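Local coordinates for ribose 5-phosphate isomerase, putative (Trypanosoma brucei brucei, PDB 6FXS), which probably catalyses the interconversion of ribose 5-phosphate and ribulose 5-phosphate, a step of the pentose phosphate pathway, at residues R75-G80 and A125-L130; D30-P35 and G131-G136; E38-Y43 and E142-F147. All coordinates share one frame; numbering follows the deposited sequence.

Contact 1: R75-G80 and A125-L130; sequences RMVARG and ANVVCL
N126 meets V77 just before strand 127-130 begins. The CG1 methyl of V77 lies 3.9 Å from N126 CB. The same methyl is 4.0 Å from N126 ND2, so it rests alongside the amide and not only against the stem. The two side chains cross obliquely. N126 CG sits between its own backbone N and carbonyl carbon (chi1 53°). This turns the amide toward the loop that leads into strand 107-109. There OD1 accepts from the backbone N of R106, and ND2 donates to the carbonyl of G104. Both polar atoms are therefore used elsewhere, and V77 meets the residue through apolar contact alone.

V127 comes next and begins the strand. Its CG2 stands 4.5 Å from V77 CG2, a looser apolar touch. V127 also packs on L87 and A107 of the neighbouring strands. The fold is a three-layer alpha/beta/alpha sandwich around a parallel sheet, and V77 here joins the last turn of helix 66-78 to one face of it. That helix ends in a Schellman motif. G80, with positive phi, donates its N to V77 O at 3.0 Å.

V128 faces the other way and packs on F147 of helix 137-149. L130, two residues further, meets I143 and I144 of the same helix.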
loop_
_atom_site.group_PDB
_atom_site.type_symbol
_atom_site.label_atom_id
_atom_site.label_comp_id
_atom_site.label_asym_id
_atom_site.label_seq_id
_atom_site.Cartn_x
_atom_site.Cartn_y
_atom_site.Cartn_z
ATOM N N ARG B 75 -15.581 -17.294 -16.099
ATOM C CA ARG B 75 -16.196 -17.993 -17.265
ATOM C C ARG B 75 -17.190 -17.109 -17.991
ATOM O O ARG B 75 -17.216 -17.109 -19.215
ATOM C CB ARG B 75 -16.831 -19.329 -16.839
ATOM C CG ARG B 75 -15.722 -20.315 -16.632
ATOM C CD ARG B 75 -16.185 -21.603 -16.027
ATOM N NE ARG B 75 -15.002 -22.482 -15.874
ATOM C CZ ARG B 75 -14.843 -23.348 -14.877
ATOM N NH1 ARG B 75 -15.764 -23.453 -13.917
ATOM N NH2 ARG B 75 -13.766 -24.122 -14.828
ATOM N N MET B 76 -17.918 -16.312 -17.233
ATOM C CA MET B 76 -18.882 -15.362 -17.807
ATOM C C MET B 76 -18.217 -14.334 -18.704
ATOM O O MET B 76 -18.690 -14.001 -19.815
ATOM C CB MET B 76 -19.636 -14.615 -16.721
ATOM C CG MET B 76 -20.685 -15.420 -15.986
ATOM S SD MET B 76 -21.528 -14.508 -14.629
ATOM C CE MET B 76 -22.456 -13.325 -15.606
ATOM N N VAL B 77 -17.127 -13.784 -18.196
ATOM C CA VAL B 77 -16.397 -12.779 -18.937
ATOM C C VAL B 77 -15.769 -13.440 -20.157
ATOM O O VAL B 77 -15.873 -12.905 -21.222
ATOM C CB VAL B 77 -15.353 -12.073 -18.032
ATOM C CG1 VAL B 77 -14.444 -11.155 -18.847
ATOM C CG2 VAL B 77 -16.039 -11.301 -16.931
ATOM N N ALA B 78 -15.193 -14.625 -20.022
ATOM C CA ALA B 78 -14.514 -15.280 -21.137
ATOM C C ALA B 78 -15.463 -15.711 -22.245
ATOM O O ALA B 78 -15.067 -15.784 -23.395
ATOM C CB ALA B 78 -13.789 -16.516 -20.661
ATOM N N ARG B 79 -16.695 -16.057 -21.867
ATOM C CA ARG B 79 -17.684 -16.453 -22.840
ATOM C C ARG B 79 -18.391 -15.254 -23.393
ATOM O O ARG B 79 -19.245 -15.414 -24.234
ATOM C CB ARG B 79 -18.726 -17.399 -22.194
ATOM C CG ARG B 79 -18.124 -18.763 -21.964
ATOM C CD ARG B 79 -18.977 -19.639 -21.053
ATOM N NE ARG B 79 -18.180 -20.828 -20.741
ATOM C CZ ARG B 79 -18.433 -21.706 -19.770
ATOM N NH1 ARG B 79 -19.439 -21.537 -18.937
ATOM N NH2 ARG B 79 -17.635 -22.752 -19.616
ATOM N N GLY B 80 -18.129 -14.057 -22.897
ATOM C CA GLY B 80 -18.860 -12.879 -23.385
ATOM C C GLY B 80 -20.277 -12.700 -22.802
ATOM O O GLY B 80 -21.040 -11.863 -23.256
ATOM N N ALA B 125 -6.680 -5.751 -18.574
ATOM C CA ALA B 125 -7.242 -6.672 -17.624
ATOM C C ALA B 125 -8.818 -6.604 -17.754
ATOM O O ALA B 125 -9.402 -5.508 -17.844
ATOM C CB ALA B 125 -6.794 -6.351 -16.213
ATOM N N ASN B 126 -9.417 -7.782 -17.738
ATOM C CA ASN B 126 -10.883 -7.935 -17.810
ATOM C C ASN B 126 -11.568 -8.376 -16.475
ATOM O O ASN B 126 -12.793 -8.435 -16.410
ATOM C CB ASN B 126 -11.295 -8.790 -19.055
ATOM C CG ASN B 126 -10.612 -10.112 -19.148
ATOM O OD1 ASN B 126 -10.033 -10.638 -18.152
ATOM N ND2 ASN B 126 -10.701 -10.726 -20.330
ATOM N N VAL B 127 -10.790 -8.711 -15.432
ATOM C CA VAL B 127 -11.251 -8.992 -14.111
ATOM C C VAL B 127 -10.293 -8.261 -13.106
ATOM O O VAL B 127 -9.074 -8.320 -13.277
ATOM C CB VAL B 127 -11.250 -10.511 -13.810
ATOM C CG1 VAL B 127 -11.694 -10.808 -12.387
ATOM C CG2 VAL B 127 -12.118 -11.257 -14.825
ATOM N N VAL B 128 -10.850 -7.481 -12.188
ATOM C CA VAL B 128 -10.103 -6.864 -11.090
ATOM C C VAL B 128 -10.346 -7.662 -9.799
ATOM O O VAL B 128 -11.505 -8.002 -9.479
ATOM C CB VAL B 128 -10.434 -5.379 -10.919
ATOM C CG1 VAL B 128 -11.904 -5.150 -10.589
ATOM C CG2 VAL B 128 -9.532 -4.754 -9.867
ATOM N N CYS B 129 -9.280 -7.975 -9.057
ATOM C CA CYS B 129 -9.429 -8.748 -7.832
ATOM C C CYS B 129 -9.000 -7.872 -6.681
ATOM O O CYS B 129 -7.987 -7.073 -6.788
ATOM C CB CYS B 129 -8.568 -9.999 -7.909
ATOM S SG CYS B 129 -8.919 -11.086 -9.300
ATOM N N LEU B 130 -9.807 -7.915 -5.623
ATOM C CA LEU B 130 -9.732 -6.982 -4.491
ATOM C C LEU B 130 -9.740 -7.700 -3.158
ATOM O O LEU B 130 -10.344 -8.813 -3.041
ATOM C CB LEU B 130 -10.919 -6.066 -4.531
ATOM C CG LEU B 130 -11.071 -5.315 -5.877
ATOM C CD1 LEU B 130 -12.395 -4.593 -5.822
ATOM C CD2 LEU B 130 -9.955 -4.325 -6.016
#

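Contact 2: D30-P35 and G131-G136; sequences DHIGFP and GERTTG. With SO4 (sulfate ion), chain E.
I32 holds CG2 anti to its backbone N, while CG1 lies beside that N (chi1 -58°). E132 likewise sends CG anti to its N, then bends at chi2 (-82°). The two side chains cross at about a right angle. I32 CG2 comes 3.5 Å from E132 OE1 and 3.6 Å from R133 CD. R133 CG lies against the same methyl. Bends at chi2 and chi3 then carry R133 NH1 back to the E132 carboxylate. Beside them E132 CB lies 4.2 Å from G33 CA, where the two loops run closest.

The carboxylate of E132 is held by its sequence neighbour. R133 NH1 forms a salt bridge to E132 OE2 at 3.1 Å. OE2 offers its syn lone pair and is tilted from the guanidinium plane. A second, weak bond runs from NH1 to OE1. P137 of the second subunit packs on both residues.

D30 shapes the other loop. Its OD1 accepts from G33 N at 3.1 Å, an Asx motif, and more weakly from I32 N. H31 NE2 donates to sulfate O2 at 2.7 Å, nearly straight at 170°. R63 of another chain binds the same ion.

E132 OE1 and I32 O are both acceptors, 3.4 Å apart. They probably repel mildly, and the arginine would offset this. The sulfate probably came from the crystallisation liquor. Its grip by H31 and an arginine of another chain is consistent with an anion site between subunits, and may mark where a phosphate group could bind.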
loop_
_atom_site.group_PDB
_atom_site.type_symbol
_atom_site.label_atom_id
_atom_site.label_comp_id
_atom_site.label_asym_id
_atom_site.label_seq_id
_atom_site.Cartn_x
_atom_site.Cartn_y
_atom_site.Cartn_z
ATOM N N ASP B 30 -16.432 -14.122 -1.850
ATOM C CA ASP B 30 -16.674 -15.246 -0.939
ATOM C C ASP B 30 -17.335 -14.703 0.306
ATOM O O ASP B 30 -17.807 -13.564 0.341
ATOM C CB ASP B 30 -15.412 -16.080 -0.729
ATOM C CG ASP B 30 -14.314 -15.359 0.111
ATOM O OD1 ASP B 30 -14.450 -14.204 0.508
ATOM O OD2 ASP B 30 -13.319 -16.051 0.389
ATOM N N HIS B 31 -17.372 -15.503 1.351
ATOM C CA HIS B 31 -17.951 -15.022 2.617
ATOM C C HIS B 31 -17.250 -13.883 3.296
ATOM O O HIS B 31 -17.866 -13.135 4.057
ATOM C CB HIS B 31 -18.116 -16.188 3.596
ATOM C CG HIS B 31 -16.858 -16.918 3.891
ATOM N ND1 HIS B 31 -16.296 -17.846 3.027
ATOM C CD2 HIS B 31 -16.095 -16.916 4.996
ATOM C CE1 HIS B 31 -15.229 -18.358 3.591
ATOM N NE2 HIS B 31 -15.057 -17.775 4.764
ATOM N N ILE B 32 -15.949 -13.786 3.035
ATOM C CA ILE B 32 -15.127 -12.711 3.565
ATOM C C ILE B 32 -15.454 -11.395 2.842
ATOM O O ILE B 32 -15.523 -10.329 3.466
ATOM C CB ILE B 32 -13.598 -13.106 3.526
ATOM C CG1 ILE B 32 -13.331 -14.402 4.340
ATOM C CG2 ILE B 32 -12.700 -11.982 4.040
ATOM C CD1 ILE B 32 -13.805 -14.343 5.801
ATOM N N GLY B 33 -15.574 -11.437 1.509
ATOM C CA GLY B 33 -16.011 -10.268 0.746
ATOM C C GLY B 33 -17.509 -9.955 0.824
ATOM O O GLY B 33 -17.918 -8.784 0.762
ATOM N N PHE B 34 -18.333 -10.984 1.032
ATOM C CA PHE B 34 -19.804 -10.756 1.210
ATOM C C PHE B 34 -20.185 -9.503 1.991
ATOM O O PHE B 34 -21.004 -8.724 1.518
ATOM C CB PHE B 34 -20.545 -12.000 1.794
ATOM C CG PHE B 34 -22.000 -11.758 2.035
ATOM C CD1 PHE B 34 -22.898 -11.750 0.960
ATOM C CD2 PHE B 34 -22.486 -11.529 3.318
ATOM C CE1 PHE B 34 -24.272 -11.489 1.159
ATOM C CE2 PHE B 34 -23.865 -11.323 3.528
ATOM C CZ PHE B 34 -24.744 -11.271 2.447
ATOM N N PRO B 35 -19.646 -9.279 3.195
ATOM C CA PRO B 35 -20.205 -8.097 3.912
ATOM C C PRO B 35 -20.049 -6.767 3.213
ATOM O O PRO B 35 -20.739 -5.861 3.589
ATOM C CB PRO B 35 -19.433 -8.070 5.230
ATOM C CG PRO B 35 -19.015 -9.479 5.411
ATOM C CD PRO B 35 -18.730 -10.039 4.045
ATOM N N GLY B 131 -9.101 -7.076 -2.171
ATOM C CA GLY B 131 -9.070 -7.608 -0.805
ATOM C C GLY B 131 -9.872 -6.743 0.142
ATOM O O GLY B 131 -9.520 -5.573 0.383
ATOM N N GLU B 132 -10.944 -7.318 0.667
ATOM C CA GLU B 132 -11.743 -6.684 1.691
ATOM C C GLU B 132 -10.967 -6.555 3.018
ATOM O O GLU B 132 -11.154 -5.616 3.735
ATOM C CB GLU B 132 -13.072 -7.550 1.905
ATOM C CG GLU B 132 -13.988 -7.067 2.989
ATOM C CD GLU B 132 -13.577 -7.508 4.415
ATOM O OE1 GLU B 132 -12.840 -8.504 4.515
ATOM O OE2 GLU B 132 -13.925 -6.791 5.395
ATOM N N ARG B 133 -10.075 -7.492 3.314
ATOM C CA ARG B 133 -9.302 -7.431 4.571
ATOM C C ARG B 133 -8.121 -6.449 4.503
ATOM O O ARG B 133 -7.622 -5.982 5.527
ATOM C CB ARG B 133 -8.795 -8.821 4.924
ATOM C CG ARG B 133 -9.785 -9.954 5.305
ATOM C CD ARG B 133 -11.024 -9.488 6.072
ATOM N NE ARG B 133 -10.874 -9.393 7.461
ATOM C CZ ARG B 133 -11.732 -8.829 8.309
ATOM N NH1 ARG B 133 -12.903 -8.291 7.930
ATOM N NH2 ARG B 133 -11.394 -8.849 9.570
ATOM N N THR B 134 -7.663 -6.173 3.298
ATOM C CA THR B 134 -6.425 -5.364 3.100
ATOM C C THR B 134 -6.711 -3.940 2.733
ATOM O O THR B 134 -6.023 -3.002 3.179
ATOM C CB THR B 134 -5.582 -5.930 1.943
ATOM O OG1 THR B 134 -6.415 -6.170 0.773
ATOM C CG2 THR B 134 -4.997 -7.161 2.344
ATOM N N THR B 135 -7.718 -3.743 1.883
ATOM C CA THR B 135 -7.874 -2.419 1.219
ATOM C C THR B 135 -9.148 -1.702 1.758
ATOM O O THR B 135 -10.250 -2.305 1.742
ATOM C CB THR B 135 -7.961 -2.620 -0.278
ATOM O OG1 THR B 135 -6.824 -3.385 -0.752
ATOM C CG2 THR B 135 -7.989 -1.285 -0.982
ATOM N N GLY B 136 -9.017 -0.431 2.146
ATOM C CA GLY B 136 -10.098 0.275 2.808
ATOM C C GLY B 136 -11.148 0.739 1.776
ATOM O O GLY B 136 -10.882 0.719 0.562
HETATM S S SO4 E . -12.467 -19.532 6.308
HETATM O O1 SO4 E . -12.202 -19.982 7.702
HETATM O O2 SO4 E . -12.788 -18.070 6.236
HETATM O O3 SO4 E . -11.302 -19.805 5.479
HETATM O O4 SO4 E . -13.592 -20.392 5.769
#

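Contact 3: E38-Y43 and E142-F147; sequences ESIVRY and EIIMTF
I40 meets I144 across two helices that run side by side. I40 CG2, anti to the backbone N, lies 3.9 Å from I144 CD1. I40 CD1 is equally near that methyl, at 3.9 Å. The end of I144 thus touches two methyls of one isoleucine. The two isoleucines lie roughly perpendicular to each other. I40 also packs on I86 and V88 of strand 84-89, and I144 on I86, so both rest on the sheet.

Y43 follows one turn later. Its CG lies beside the backbone N (chi1 -55°), which swings the ring back along its own helix. S39 O stands 3.1 Å above one face of the ring, over its centre. The ring turns an edge to the other helix, where CD2 comes 4.1 Å from I144 CD1. The stem touches as well: Y43 CB is 4.1 Å from I144 CG2. I144 therefore splits its branches, with CG2 on the backbone end of Y43 and CD1 between the ring edge and I40. Y43 O lies 3.9 Å from M145 CG at the border of the contact, and M145 goes on to touch A47. Helix 113-121 packs on the far side of helix 137-149.

The axes come within 9.8 Å and cross at -36°, with both helices running the same way. This is the layout of neighbouring helices on one face of a parallel, Rossmann-like alpha/beta sheet, each following its own strand in a beta-alpha unit.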
loop_
_atom_site.group_PDB
_atom_site.type_symbol
_atom_site.label_atom_id
_atom_site.label_comp_id
_atom_site.label_asym_id
_atom_site.label_seq_id
_atom_site.Cartn_x
_atom_site.Cartn_y
_atom_site.Cartn_z
ATOM N N GLU B 38 -22.474 -4.935 -1.261
ATOM C CA GLU B 38 -23.414 -3.860 -1.644
ATOM C C GLU B 38 -22.700 -2.557 -1.943
ATOM O O GLU B 38 -23.098 -1.850 -2.870
ATOM C CB GLU B 38 -24.536 -3.637 -0.613
ATOM C CG GLU B 38 -25.488 -4.845 -0.576
ATOM C CD GLU B 38 -26.540 -4.802 0.525
ATOM O OE1 GLU B 38 -26.589 -3.843 1.301
ATOM O OE2 GLU B 38 -27.326 -5.765 0.613
ATOM N N SER B 39 -21.655 -2.249 -1.164
ATOM C CA SER B 39 -20.807 -1.085 -1.482
ATOM C C SER B 39 -20.117 -1.329 -2.876
ATOM O O SER B 39 -20.035 -0.438 -3.666
ATOM C CB SER B 39 -19.802 -0.833 -0.331
ATOM O OG SER B 39 -18.821 -1.891 -0.325
ATOM N N ILE B 40 -19.683 -2.539 -3.182
ATOM C CA ILE B 40 -19.024 -2.795 -4.475
ATOM C C ILE B 40 -19.989 -2.514 -5.665
ATOM O O ILE B 40 -19.629 -1.865 -6.651
ATOM C CB ILE B 40 -18.595 -4.249 -4.614
ATOM C CG1 ILE B 40 -17.627 -4.695 -3.489
ATOM C CG2 ILE B 40 -17.992 -4.504 -5.991
ATOM C CD1 ILE B 40 -16.394 -3.841 -3.291
ATOM N N VAL B 41 -21.228 -3.030 -5.549
ATOM C CA VAL B 41 -22.323 -2.766 -6.542
ATOM C C VAL B 41 -22.517 -1.269 -6.738
ATOM O O VAL B 41 -22.566 -0.770 -7.854
ATOM C CB VAL B 41 -23.662 -3.481 -6.053
ATOM C CG1 VAL B 41 -24.860 -3.188 -6.948
ATOM C CG2 VAL B 41 -23.399 -4.938 -5.970
ATOM N N ARG B 42 -22.574 -0.549 -5.648
ATOM C CA ARG B 42 -22.728 0.912 -5.695
ATOM C C ARG B 42 -21.527 1.633 -6.312
ATOM O O ARG B 42 -21.697 2.583 -7.107
ATOM C CB ARG B 42 -22.956 1.457 -4.294
ATOM C CG ARG B 42 -23.260 2.921 -4.191
ATOM C CD ARG B 42 -23.186 3.451 -2.745
ATOM N NE ARG B 42 -23.541 2.377 -1.811
ATOM C CZ ARG B 42 -22.842 1.978 -0.745
ATOM N NH1 ARG B 42 -21.713 2.597 -0.377
ATOM N NH2 ARG B 42 -23.303 0.947 -0.016
ATOM N N TYR B 43 -20.318 1.148 -6.017
ATOM C CA TYR B 43 -19.147 1.755 -6.678
ATOM C C TYR B 43 -19.185 1.521 -8.188
ATOM O O TYR B 43 -18.839 2.419 -8.936
ATOM C CB TYR B 43 -17.845 1.228 -6.087
ATOM C CG TYR B 43 -17.685 1.385 -4.591
ATOM C CD1 TYR B 43 -18.304 2.396 -3.860
ATOM C CD2 TYR B 43 -16.890 0.514 -3.906
ATOM C CE1 TYR B 43 -18.184 2.481 -2.473
ATOM C CE2 TYR B 43 -16.710 0.601 -2.541
ATOM C CZ TYR B 43 -17.331 1.581 -1.818
ATOM O OH TYR B 43 -17.052 1.548 -0.464
ATOM N N GLU B 142 -12.126 3.767 -5.375
ATOM C CA GLU B 142 -11.220 4.377 -6.395
ATOM C C GLU B 142 -10.777 3.377 -7.424
ATOM O O GLU B 142 -10.755 3.664 -8.642
ATOM C CB GLU B 142 -9.994 5.044 -5.706
ATOM C CG GLU B 142 -9.030 5.776 -6.607
ATOM C CD GLU B 142 -7.794 6.167 -5.831
ATOM O OE1 GLU B 142 -7.134 5.389 -5.110
ATOM O OE2 GLU B 142 -7.520 7.284 -5.859
ATOM N N ILE B 143 -10.366 2.216 -6.960
ATOM C CA ILE B 143 -9.849 1.186 -7.840
ATOM C C ILE B 143 -10.956 0.767 -8.855
ATOM O O ILE B 143 -10.696 0.649 -10.044
ATOM C CB ILE B 143 -9.367 -0.093 -7.053
ATOM C CG1 ILE B 143 -8.054 0.170 -6.232
ATOM C CG2 ILE B 143 -9.204 -1.298 -7.986
ATOM C CD1 ILE B 143 -7.857 -0.795 -5.048
ATOM N N ILE B 144 -12.159 0.485 -8.360
ATOM C CA ILE B 144 -13.257 0.019 -9.212
ATOM C C ILE B 144 -13.615 1.057 -10.286
ATOM O O ILE B 144 -13.669 0.762 -11.499
ATOM C CB ILE B 144 -14.468 -0.411 -8.336
ATOM C CG1 ILE B 144 -14.169 -1.769 -7.721
ATOM C CG2 ILE B 144 -15.756 -0.454 -9.167
ATOM C CD1 ILE B 144 -14.975 -2.057 -6.478
ATOM N N MET B 145 -13.719 2.285 -9.854
ATOM C CA MET B 145 -14.049 3.367 -10.799
ATOM C C MET B 145 -12.965 3.508 -11.848
ATOM O O MET B 145 -13.262 3.706 -13.062
ATOM C CB MET B 145 -14.338 4.697 -10.082
ATOM C CG MET B 145 -15.605 4.575 -9.202
ATOM S SD MET B 145 -16.028 6.060 -8.275
ATOM C CE MET B 145 -16.444 7.216 -9.600
ATOM N N THR B 146 -11.708 3.430 -11.383
ATOM C CA THR B 146 -10.565 3.618 -12.269
ATOM C C THR B 146 -10.511 2.417 -13.238
ATOM O O THR B 146 -10.292 2.560 -14.432
ATOM C CB THR B 146 -9.243 3.740 -11.438
ATOM O OG1 THR B 146 -9.382 4.847 -10.574
ATOM C CG2 THR B 146 -8.037 3.965 -12.302
ATOM N N PHE B 147 -10.664 1.219 -12.689
ATOM C CA PHE B 147 -10.575 0.035 -13.512
ATOM C C PHE B 147 -11.630 0.086 -14.657
ATOM O O PHE B 147 -11.394 -0.307 -15.792
ATOM C CB PHE B 147 -10.753 -1.208 -12.639
ATOM C CG PHE B 147 -10.391 -2.481 -13.308
ATOM C CD1 PHE B 147 -9.055 -2.903 -13.351
ATOM C CD2 PHE B 147 -11.341 -3.254 -13.928
ATOM C CE1 PHE B 147 -8.716 -4.108 -13.878
ATOM C CE2 PHE B 147 -10.994 -4.475 -14.526
ATOM C CZ PHE B 147 -9.691 -4.905 -14.519
#

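How the contacts relate
Strand 127-131, its following loop and helix 137-149 carry the second segments of contacts 1, 2 and 3 in turn. The first segments come as 30-35, 38-43 and 75-80. Contacts 2 and 3 therefore both join the first beta-alpha unit to the last one, at the loops and at the helices. Contact 1 ties helix 66-78 to the other face of the same sheet. Its centre is about 18 Å from contact 2's and about 15 Å from contact 3's. The centres of contacts 2 and 3 are about 13 Å apart, linked by T135 on I143. The sheet is clad on both faces; the loops of contact 2, where the sulfate sits, lie at the C-terminal ends of its strands.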